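Local coordinates for protein extracellular invertase (Aspergillus kawachii, PDB 5XH8) that probably cleaves sucrose-type beta-fructofuranosides and, with high transfructosylation activity, passes the fructosyl group to other sugars to build fructooligosaccharides such as 1-kestose, at residues 204-210 / 221-227; 242-246 / 270-275. All coordinates share one frame; numbering follows the deposited sequence.

Contact 1. Residues 204-210 / 221-227; sequences PAQFLYR and YLGQWWH
Leu208 exchanges backbone bonds with Leu222 and Gly223 where strands 204-210 and 221-224 run antiparallel, their axes 4.6 Å apart at closest and their directions at 163°. The ladder is then interrupted by an inverse gamma turn centred on Gln224, and resumes where Gln206 N donates to Trp226 O. Trp225, at the corner, turns its indole alongside Gln206, and here a side-chain bond joins the two segments: NE1 of Trp225 gives its N-H to OE1 of Gln206 at 2.8 Å, nearly straight (167°). The oxygen lies in the plane of the indole, at its edge, while the donor stands slightly tilted from the carbonyl plane. Because NE2 of the same amide donates to Thr268 OG1, both ends of the group are engaged, which fixes its flip; NE2 also comes to the edge of the Trp226 ring, 3.9 Å from CE3.

This hairpin, the last two strands of a four-stranded antiparallel sheet, forms the outer half of a blade in the five-bladed beta-propeller of family GH32. On the Gln206 face, Leu208 has CG opposite its backbone N (chi1 180°), which brings CD2 to 3.7 Å from Trp225 CB, while CG meets Leu222 CD1. On the other face, CD1 of Tyr221 sits over the rim of one face of the Tyr209 ring, 3.7 Å from CZ, the two rings meeting obliquely. The Tyr221 hydroxyl reaches on to the edge of the Phe207 ring, with OH 3.7 Å from CD1. At the far end, the methyl CD1 of Leu222 rests on the aliphatic part of Arg210, whose NE forms a salt bridge to Glu220.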
loop_
_atom_site.group_PDB
_atom_site.type_symbol
_atom_site.label_atom_id
_atom_site.label_comp_id
_atom_site.label_asym_id
_atom_site.label_seq_id
_atom_site.Cartn_x
_atom_site.Cartn_y
_atom_site.Cartn_z
ATOM N N PRO A 204 -24.098 0.444 0.227
ATOM C CA PRO A 204 -23.306 1.210 1.187
ATOM C C PRO A 204 -23.002 0.477 2.490
ATOM O O PRO A 204 -23.767 -0.417 2.901
ATOM C CB PRO A 204 -24.191 2.433 1.469
ATOM C CG PRO A 204 -25.579 1.980 1.149
ATOM C CD PRO A 204 -25.405 1.077 -0.029
ATOM N N ALA A 205 -21.909 0.874 3.143
ATOM C CA ALA A 205 -21.485 0.253 4.384
ATOM C C ALA A 205 -20.492 1.077 5.182
ATOM O O ALA A 205 -19.783 1.927 4.636
ATOM C CB ALA A 205 -20.867 -1.110 4.097
ATOM N N GLN A 206 -20.457 0.806 6.482
ATOM C CA GLN A 206 -19.365 1.166 7.337
ATOM C C GLN A 206 -18.591 -0.088 7.674
ATOM O O GLN A 206 -19.162 -1.093 8.177
ATOM C CB GLN A 206 -19.865 1.794 8.631
ATOM C CG GLN A 206 -20.569 3.125 8.435
ATOM C CD GLN A 206 -20.938 3.780 9.755
ATOM O OE1 GLN A 206 -20.734 3.217 10.837
ATOM N NE2 GLN A 206 -21.463 4.987 9.670
ATOM N N PHE A 207 -17.292 -0.027 7.405
ATOM C CA PHE A 207 -16.362 -1.081 7.744
ATOM C C PHE A 207 -15.770 -0.749 9.102
ATOM O O PHE A 207 -15.210 0.341 9.272
ATOM C CB PHE A 207 -15.254 -1.143 6.690
ATOM C CG PHE A 207 -15.764 -1.301 5.290
ATOM C CD1 PHE A 207 -16.106 -2.565 4.796
ATOM C CD2 PHE A 207 -15.931 -0.204 4.477
ATOM C CE1 PHE A 207 -16.583 -2.714 3.507
ATOM C CE2 PHE A 207 -16.401 -0.345 3.191
ATOM C CZ PHE A 207 -16.733 -1.602 2.707
ATOM N N LEU A 208 -15.859 -1.691 10.054
ATOM C CA LEU A 208 -15.489 -1.450 11.456
ATOM C C LEU A 208 -14.175 -2.134 11.768
ATOM O O LEU A 208 -13.958 -3.269 11.325
ATOM C CB LEU A 208 -16.598 -1.953 12.406
ATOM C CG LEU A 208 -16.382 -1.791 13.924
ATOM C CD1 LEU A 208 -16.332 -0.315 14.323
ATOM C CD2 LEU A 208 -17.466 -2.528 14.721
ATOM N N TYR A 209 -13.316 -1.445 12.525
ATOM C CA TYR A 209 -12.026 -1.959 12.960
ATOM C C TYR A 209 -11.759 -1.638 14.415
ATOM O O TYR A 209 -12.289 -0.672 14.948
ATOM C CB TYR A 209 -10.864 -1.326 12.134
ATOM C CG TYR A 209 -10.882 -1.632 10.669
ATOM C CD1 TYR A 209 -11.755 -0.969 9.814
ATOM C CD2 TYR A 209 -10.023 -2.576 10.124
ATOM C CE1 TYR A 209 -11.784 -1.257 8.465
ATOM C CE2 TYR A 209 -10.041 -2.862 8.773
ATOM C CZ TYR A 209 -10.919 -2.183 7.950
ATOM O OH TYR A 209 -10.968 -2.467 6.621
ATOM N N ARG A 210 -10.876 -2.404 15.048
ATOM C CA ARG A 210 -10.354 -2.009 16.363
ATOM C C ARG A 210 -8.854 -2.065 16.347
ATOM O O ARG A 210 -8.281 -2.856 15.607
ATOM C CB ARG A 210 -10.923 -2.885 17.480
ATOM C CG ARG A 210 -10.480 -4.336 17.503
ATOM C CD ARG A 210 -11.075 -5.054 18.717
ATOM N NE ARG A 210 -10.844 -6.479 18.600
ATOM C CZ ARG A 210 -11.354 -7.428 19.392
ATOM N NH1 ARG A 210 -12.165 -7.145 20.410
ATOM N NH2 ARG A 210 -11.034 -8.691 19.155
ATOM N N TYR A 221 -9.960 -6.129 11.564
ATOM C CA TYR A 221 -11.231 -5.951 10.887
ATOM C C TYR A 221 -12.353 -6.677 11.641
ATOM O O TYR A 221 -12.209 -7.854 11.966
ATOM C CB TYR A 221 -11.148 -6.481 9.456
ATOM C CG TYR A 221 -12.431 -6.315 8.662
ATOM C CD1 TYR A 221 -13.077 -5.073 8.580
ATOM C CD2 TYR A 221 -12.998 -7.395 7.987
ATOM C CE1 TYR A 221 -14.254 -4.930 7.845
ATOM C CE2 TYR A 221 -14.169 -7.258 7.252
ATOM C CZ TYR A 221 -14.787 -6.022 7.178
ATOM O OH TYR A 221 -15.962 -5.907 6.462
ATOM N N LEU A 222 -13.456 -5.976 11.902
ATOM C CA LEU A 222 -14.600 -6.523 12.643
ATOM C C LEU A 222 -15.867 -6.657 11.820
ATOM O O LEU A 222 -16.951 -6.940 12.363
ATOM C CB LEU A 222 -14.880 -5.652 13.852
ATOM C CG LEU A 222 -13.733 -5.565 14.850
ATOM C CD1 LEU A 222 -14.053 -4.514 15.881
ATOM C CD2 LEU A 222 -13.446 -6.917 15.514
ATOM N N GLY A 223 -15.749 -6.465 10.515
ATOM C CA GLY A 223 -16.867 -6.688 9.597
ATOM C C GLY A 223 -17.580 -5.416 9.205
ATOM O O GLY A 223 -17.327 -4.336 9.765
ATOM N N GLN A 224 -18.494 -5.557 8.253
ATOM C CA GLN A 224 -19.412 -4.486 7.917
ATOM C C GLN A 224 -20.479 -4.344 8.992
ATOM O O GLN A 224 -21.589 -4.853 8.833
ATOM C CB GLN A 224 -20.088 -4.762 6.587
ATOM C CG GLN A 224 -19.107 -4.755 5.437
ATOM C CD GLN A 224 -19.707 -5.323 4.201
ATOM O OE1 GLN A 224 -19.373 -6.449 3.804
ATOM N NE2 GLN A 224 -20.586 -4.564 3.567
ATOM N N TRP A 225 -20.153 -3.643 10.071
ATOM C CA TRP A 225 -21.051 -3.591 11.218
ATOM C C TRP A 225 -22.408 -2.954 10.856
ATOM O O TRP A 225 -23.388 -3.219 11.520
ATOM C CB TRP A 225 -20.369 -2.936 12.437
ATOM C CG TRP A 225 -20.530 -1.468 12.551
ATOM C CD1 TRP A 225 -20.337 -0.532 11.565
ATOM C CD2 TRP A 225 -20.922 -0.751 13.709
ATOM N NE1 TRP A 225 -20.608 0.729 12.039
ATOM C CE2 TRP A 225 -20.962 0.630 13.356
ATOM C CE3 TRP A 225 -21.267 -1.126 15.013
ATOM C CZ2 TRP A 225 -21.328 1.628 14.272
ATOM C CZ3 TRP A 225 -21.610 -0.127 15.928
ATOM C CH2 TRP A 225 -21.642 1.234 15.550
ATOM N N TRP A 226 -22.445 -2.112 9.819
ATOM C CA TRP A 226 -23.688 -1.595 9.272
ATOM C C TRP A 226 -23.561 -1.557 7.759
ATOM O O TRP A 226 -22.578 -1.011 7.217
ATOM C CB TRP A 226 -24.001 -0.186 9.823
ATOM C CG TRP A 226 -25.283 0.411 9.289
ATOM C CD1 TRP A 226 -26.454 -0.262 9.003
ATOM C CD2 TRP A 226 -25.547 1.792 9.017
ATOM N NE1 TRP A 226 -27.399 0.609 8.530
ATOM C CE2 TRP A 226 -26.883 1.876 8.534
ATOM C CE3 TRP A 226 -24.789 2.967 9.126
ATOM C CZ2 TRP A 226 -27.472 3.087 8.153
ATOM C CZ3 TRP A 226 -25.367 4.177 8.730
ATOM C CH2 TRP A 226 -26.710 4.223 8.257
ATOM N N HIS A 227 -24.523 -2.167 7.075
ATOM C CA HIS A 227 -24.585 -2.122 5.635
ATOM C C HIS A 227 -26.042 -2.202 5.199
ATOM O O HIS A 227 -26.870 -2.712 5.923
ATOM C CB HIS A 227 -23.744 -3.263 5.029
ATOM C CG HIS A 227 -24.247 -4.628 5.385
ATOM N ND1 HIS A 227 -25.142 -5.319 4.595
ATOM C CD2 HIS A 227 -24.023 -5.406 6.471
ATOM C CE1 HIS A 227 -25.428 -6.473 5.167
ATOM N NE2 HIS A 227 -24.771 -6.547 6.311
#

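Contact 2. Residues 242-246 / 270-275; sequences RWAFN and IGTEGS
The side chains of Glu273 and Asn246 run alongside each other in the same direction, and the two residues are joined at both backbone and side chain. Asn246 O accepts the N-H of Glu273 at 3.0 Å, in the carbonyl plane, and Glu273 O in turn receives Phe245 N at 2.8 Å. Beyond this pair of bonds the amide of Asn246 is swung alongside the carboxylate by a first torsion that sets CG opposite its backbone N (chi1 -172°). ND2 donates to OE2 of Glu273 at 2.9 Å, on the anti lone pair, in a bent hydrogen bond (143° at the hydrogen); OE2 is tilted from the Asn246 amide plane, and the two flat groups are turned 69° apart. Both groups have a second partner: Asn246 OD1 accepts from Thr167, and Glu273 OE1 bonds to Thr284. OE2 also lies close to OE1 of another acid, Glu248, and makes a long, weak ion pair with Arg170. The Glu273 side chain comes within about 4 Å of a bound glycerol, consistent with a place at the sugar-binding pocket of the propeller.

Thr272 supplies the fourth hydrogen bond. Its OG1 donates to Arg242 O at 2.8 Å, nearly in line with the carbonyl bond, and so ties the loop back to the strand. Between these bonds, Ala244 CB presses on Glu273 O at 3.2 Å, and the edge of the Phe245 ring meets that same oxygen, while CE1 lies 3.7 Å from Ser275 CB. The loop 242-246 leads directly into strand 247-248, which pairs antiparallel with strand 265-274; strand 286-298 borders that strand too, and strand 166-176 lies against Asn246.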
loop_
_atom_site.group_PDB
_atom_site.type_symbol
_atom_site.label_atom_id
_atom_site.label_comp_id
_atom_site.label_asym_id
_atom_site.label_seq_id
_atom_site.Cartn_x
_atom_site.Cartn_y
_atom_site.Cartn_z
ATOM N N ARG A 242 -32.339 8.585 1.374
ATOM C CA ARG A 242 -32.021 7.214 1.006
ATOM C C ARG A 242 -30.623 6.830 1.497
ATOM O O ARG A 242 -29.739 7.678 1.685
ATOM C CB ARG A 242 -32.118 7.005 -0.503
ATOM C CG ARG A 242 -33.376 7.558 -1.177
ATOM C CD ARG A 242 -33.532 6.994 -2.586
ATOM N NE ARG A 242 -33.854 5.560 -2.537
ATOM C CZ ARG A 242 -35.085 5.030 -2.411
ATOM N NH1 ARG A 242 -36.168 5.787 -2.330
ATOM N NH2 ARG A 242 -35.232 3.711 -2.348
ATOM N N TRP A 243 -30.452 5.537 1.746
ATOM C CA TRP A 243 -29.147 4.964 2.016
ATOM C C TRP A 243 -28.264 5.079 0.765
ATOM O O TRP A 243 -27.053 5.189 0.874
ATOM C CB TRP A 243 -29.261 3.506 2.463
ATOM C CG TRP A 243 -30.119 3.259 3.697
ATOM C CD1 TRP A 243 -31.068 2.272 3.848
ATOM C CD2 TRP A 243 -30.105 3.983 4.942
ATOM N NE1 TRP A 243 -31.634 2.330 5.105
ATOM C CE2 TRP A 243 -31.068 3.369 5.796
ATOM C CE3 TRP A 243 -29.384 5.091 5.425
ATOM C CZ2 TRP A 243 -31.308 3.822 7.097
ATOM C CZ3 TRP A 243 -29.628 5.548 6.716
ATOM C CH2 TRP A 243 -30.579 4.914 7.543
ATOM N N ALA A 244 -28.893 5.032 -0.409
ATOM C CA ALA A 244 -28.299 5.478 -1.651
ATOM C C ALA A 244 -27.110 4.592 -2.063
ATOM O O ALA A 244 -27.085 3.388 -1.717
ATOM C CB ALA A 244 -27.960 6.967 -1.565
ATOM N N PHE A 245 -26.136 5.139 -2.790
ATOM C CA PHE A 245 -25.121 4.280 -3.430
ATOM C C PHE A 245 -23.791 4.146 -2.719
ATOM O O PHE A 245 -22.982 3.294 -3.085
ATOM C CB PHE A 245 -24.911 4.741 -4.845
ATOM C CG PHE A 245 -26.129 4.568 -5.722
ATOM C CD1 PHE A 245 -27.110 5.547 -5.775
ATOM C CD2 PHE A 245 -26.283 3.425 -6.503
ATOM C CE1 PHE A 245 -28.224 5.401 -6.593
ATOM C CE2 PHE A 245 -27.402 3.262 -7.325
ATOM C CZ PHE A 245 -28.370 4.255 -7.372
ATOM N N ASN A 246 -23.551 4.977 -1.709
ATOM C CA ASN A 246 -22.265 4.988 -1.003
ATOM C C ASN A 246 -22.413 5.825 0.260
ATOM O O ASN A 246 -23.095 6.829 0.231
ATOM C CB ASN A 246 -21.181 5.587 -1.916
ATOM C CG ASN A 246 -19.797 5.456 -1.332
ATOM O OD1 ASN A 246 -19.295 4.348 -1.133
ATOM N ND2 ASN A 246 -19.169 6.588 -1.060
ATOM N N ILE A 270 -23.922 10.265 8.722
ATOM C CA ILE A 270 -23.337 9.866 7.441
ATOM C C ILE A 270 -23.822 10.767 6.355
ATOM O O ILE A 270 -24.934 11.268 6.429
ATOM C CB ILE A 270 -23.737 8.445 6.995
ATOM C CG1 ILE A 270 -25.234 8.188 7.239
ATOM C CG2 ILE A 270 -22.914 7.423 7.739
ATOM C CD1 ILE A 270 -25.759 7.060 6.401
ATOM N N GLY A 271 -22.981 10.952 5.344
ATOM C CA GLY A 271 -23.407 11.457 4.056
ATOM C C GLY A 271 -23.785 10.257 3.203
ATOM O O GLY A 271 -23.116 9.226 3.245
ATOM N N THR A 272 -24.852 10.379 2.423
ATOM C CA THR A 272 -25.156 9.358 1.422
ATOM C C THR A 272 -25.140 9.981 0.037
ATOM O O THR A 272 -25.639 11.093 -0.162
ATOM C CB THR A 272 -26.507 8.626 1.696
ATOM O OG1 THR A 272 -27.619 9.430 1.301
ATOM C CG2 THR A 272 -26.629 8.279 3.130
ATOM N N GLU A 273 -24.541 9.251 -0.908
ATOM C CA GLU A 273 -24.393 9.690 -2.284
ATOM C C GLU A 273 -25.503 9.058 -3.128
ATOM O O GLU A 273 -25.499 7.843 -3.364
ATOM C CB GLU A 273 -23.024 9.302 -2.844
ATOM C CG GLU A 273 -21.849 9.918 -2.100
ATOM C CD GLU A 273 -20.575 9.851 -2.918
ATOM O OE1 GLU A 273 -20.482 10.600 -3.923
ATOM O OE2 GLU A 273 -19.711 9.013 -2.582
ATOM N N GLY A 274 -26.437 9.905 -3.564
ATOM C CA GLY A 274 -27.596 9.500 -4.352
ATOM C C GLY A 274 -27.535 9.870 -5.816
ATOM O O GLY A 274 -26.671 10.650 -6.271
ATOM N N SER A 275 -28.475 9.294 -6.553
ATOM C CA SER A 275 -28.541 9.437 -7.997
ATOM C C SER A 275 -29.952 9.135 -8.457
ATOM O O SER A 275 -30.617 8.320 -7.840
ATOM C CB SER A 275 -27.609 8.422 -8.636
ATOM O OG SER A 275 -27.499 8.617 -10.036
#

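Contact 1 belongs to the outer half of one four-stranded sheet, and contact 2 joins the loop 242-246 to strand 265-274 of the next sheet in the chain, with centres 16 Å apart. They meet directly: Ile270 CG2 lies 3.4 Å from Gln206 NE2, Ile270 CD1 is 3.5 Å from Trp226 CH2, and Pro204 CD is 3.3 Å from Ala244 O. Trp226 and Trp243 add an edge-to-face ring pair. A bound glycerol lies about 4 Å from the Glu273 side chain, and a bound glycerol about 6 Å from that of Pro204. Gly271 is about 8 Å from the sodium ion, whose site includes His287 and Ser318.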